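Local structure of fumarate lyase (Mesorhizobium sp., 3C8T) at residues S25-C30 with P64-L69. The protein belongs to the fumarate lyase family, a group of mainly helical enzymes that assemble as tetramers. Numbering follows the deposited sequence.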
# COMPACT_ATOMS: atom_id res chain seq x y z
N SER A 25 -14.78 -10.99 -24.88
CA SER A 25 -15.91 -10.47 -24.16
C SER A 25 -15.93 -8.92 -24.14
O SER A 25 -16.96 -8.32 -24.39
CB SER A 25 -15.98 -11.08 -22.76
OG SER A 25 -17.18 -10.69 -22.15
N PHE A 26 -14.80 -8.28 -23.90
CA PHE A 26 -14.72 -6.80 -23.89
C PHE A 26 -15.19 -6.23 -25.22
O PHE A 26 -16.11 -5.43 -25.26
CB PHE A 26 -13.29 -6.32 -23.57
CG PHE A 26 -13.15 -4.82 -23.49
CD1 PHE A 26 -13.77 -4.09 -22.47
CD2 PHE A 26 -12.37 -4.12 -24.42
CE1 PHE A 26 -13.64 -2.71 -22.38
CE2 PHE A 26 -12.23 -2.73 -24.33
CZ PHE A 26 -12.88 -2.02 -23.32
N ILE A 27 -14.55 -6.67 -26.29
CA ILE A 27 -14.92 -6.33 -27.66
C ILE A 27 -16.39 -6.55 -27.93
O ILE A 27 -17.03 -5.65 -28.46
CB ILE A 27 -14.04 -7.10 -28.73
CG1 ILE A 27 -12.57 -6.65 -28.61
CG2 ILE A 27 -14.63 -6.94 -30.17
CD1 ILE A 27 -12.37 -5.10 -28.56
N SER A 28 -16.95 -7.70 -27.58
CA SER A 28 -18.40 -7.88 -27.85
C SER A 28 -19.32 -6.85 -27.10
O SER A 28 -20.35 -6.41 -27.65
CB SER A 28 -18.84 -9.33 -27.63
OG SER A 28 -18.94 -9.59 -26.26
N ARG A 29 -18.92 -6.44 -25.89
CA ARG A 29 -19.62 -5.35 -25.17
C ARG A 29 -19.41 -4.00 -25.84
O ARG A 29 -20.30 -3.16 -25.80
CB ARG A 29 -19.19 -5.22 -23.70
CG ARG A 29 -19.14 -6.50 -22.82
CD ARG A 29 -20.19 -7.56 -23.12
NE ARG A 29 -21.56 -7.17 -22.78
CZ ARG A 29 -22.24 -7.63 -21.72
NH1 ARG A 29 -23.49 -7.22 -21.50
NH2 ARG A 29 -21.67 -8.46 -20.87
N CYS A 30 -18.23 -3.80 -26.44
CA CYS A 30 -17.92 -2.63 -27.26
C CYS A 30 -18.82 -2.49 -28.47
O CYS A 30 -19.38 -1.40 -28.72
CB CYS A 30 -16.44 -2.60 -27.67
SG CYS A 30 -15.24 -2.12 -26.33
N PRO A 64 -15.51 -10.16 -35.01
CA PRO A 64 -14.27 -9.39 -35.09
C PRO A 64 -13.09 -10.26 -35.49
O PRO A 64 -13.08 -11.46 -35.21
CB PRO A 64 -14.06 -8.89 -33.67
CG PRO A 64 -14.87 -9.84 -32.81
CD PRO A 64 -16.07 -10.16 -33.65
N GLU A 65 -12.12 -9.64 -36.14
CA GLU A 65 -10.87 -10.27 -36.47
C GLU A 65 -9.87 -9.91 -35.37
O GLU A 65 -9.20 -8.88 -35.43
CB GLU A 65 -10.42 -9.73 -37.82
CG GLU A 65 -9.85 -10.77 -38.73
CD GLU A 65 -10.04 -10.40 -40.19
OE1 GLU A 65 -11.19 -10.07 -40.58
OE2 GLU A 65 -9.02 -10.41 -40.93
N MET A 66 -9.79 -10.77 -34.34
CA MET A 66 -9.08 -10.45 -33.07
C MET A 66 -7.57 -10.18 -33.16
O MET A 66 -7.07 -9.28 -32.48
CB MET A 66 -9.38 -11.48 -31.97
CG MET A 66 -10.85 -11.49 -31.49
SD MET A 66 -11.50 -10.00 -30.67
CE MET A 66 -10.27 -9.81 -29.36
N GLU A 67 -6.86 -10.94 -33.99
CA GLU A 67 -5.43 -10.70 -34.19
C GLU A 67 -5.14 -9.36 -34.88
O GLU A 67 -4.23 -8.64 -34.47
CB GLU A 67 -4.78 -11.89 -34.96
N ARG A 68 -5.95 -9.01 -35.89
CA ARG A 68 -5.90 -7.71 -36.58
C ARG A 68 -6.16 -6.58 -35.57
O ARG A 68 -5.44 -5.58 -35.54
CB ARG A 68 -6.95 -7.67 -37.70
CG ARG A 68 -6.51 -7.01 -39.01
CD ARG A 68 -7.53 -7.30 -40.14
NE ARG A 68 -8.42 -6.17 -40.42
CZ ARG A 68 -9.71 -6.28 -40.75
NH1 ARG A 68 -10.30 -7.48 -40.83
NH2 ARG A 68 -10.44 -5.19 -40.99
N LEU A 69 -7.18 -6.77 -34.72
CA LEU A 69 -7.50 -5.84 -33.63
C LEU A 69 -6.33 -5.61 -32.69
O LEU A 69 -5.98 -4.46 -32.39
CB LEU A 69 -8.73 -6.31 -32.84
CG LEU A 69 -10.09 -5.71 -33.20
CD1 LEU A 69 -11.17 -6.10 -32.20
CD2 LEU A 69 -9.99 -4.19 -33.31
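Ile27 packs against Pro64, Met66 and Leu69 in a small apolar contact between the start of helix 23-43 and the lead-in and first turn of helix 66-76, with Pro64 just before the helix. The centre of the site is about 30 Å from the centre of this elongated, mostly helical chain. Ile27 is the single residue of 25-30 that touches the other segment, and its two branches divide the partners. With chi1 at -64°, CG2 stands anti to the backbone N and lies against the proline ring, 3.9 Å from Pro64 CG, while CG1 sits beside that N and is turned to Met66 and Leu69. The Ile27 and Leu69 side chains reach toward each other tip to tip: Leu69 CD1 lies 3.9 Å from Ile27 CG1 and 4.0 Å from Ile27 CD1. Met66 comes alongside: its chain is bent at chi2 and chi3, which brings CE to 4.0 Å from Ile27 CG1.

Some polar groups pair within their own segment. Ser28 OG donates to Ser25 O, and Glu65, the N-cap residue of helix 66-76, forms a salt bridge through OE1 with Arg68 NH1 at 2.8 Å. Around the contact, Leu69 also touches Gln86 of helix 80-91, while Phe26 packs on helix 104-140 and meets Tyr8 of a second subunit edge-to-face.

Across the two segments, the contact therefore rests on dispersion and on helping to cover Ile27 and Leu69, and probably depends on packing rather than directed polar bonds.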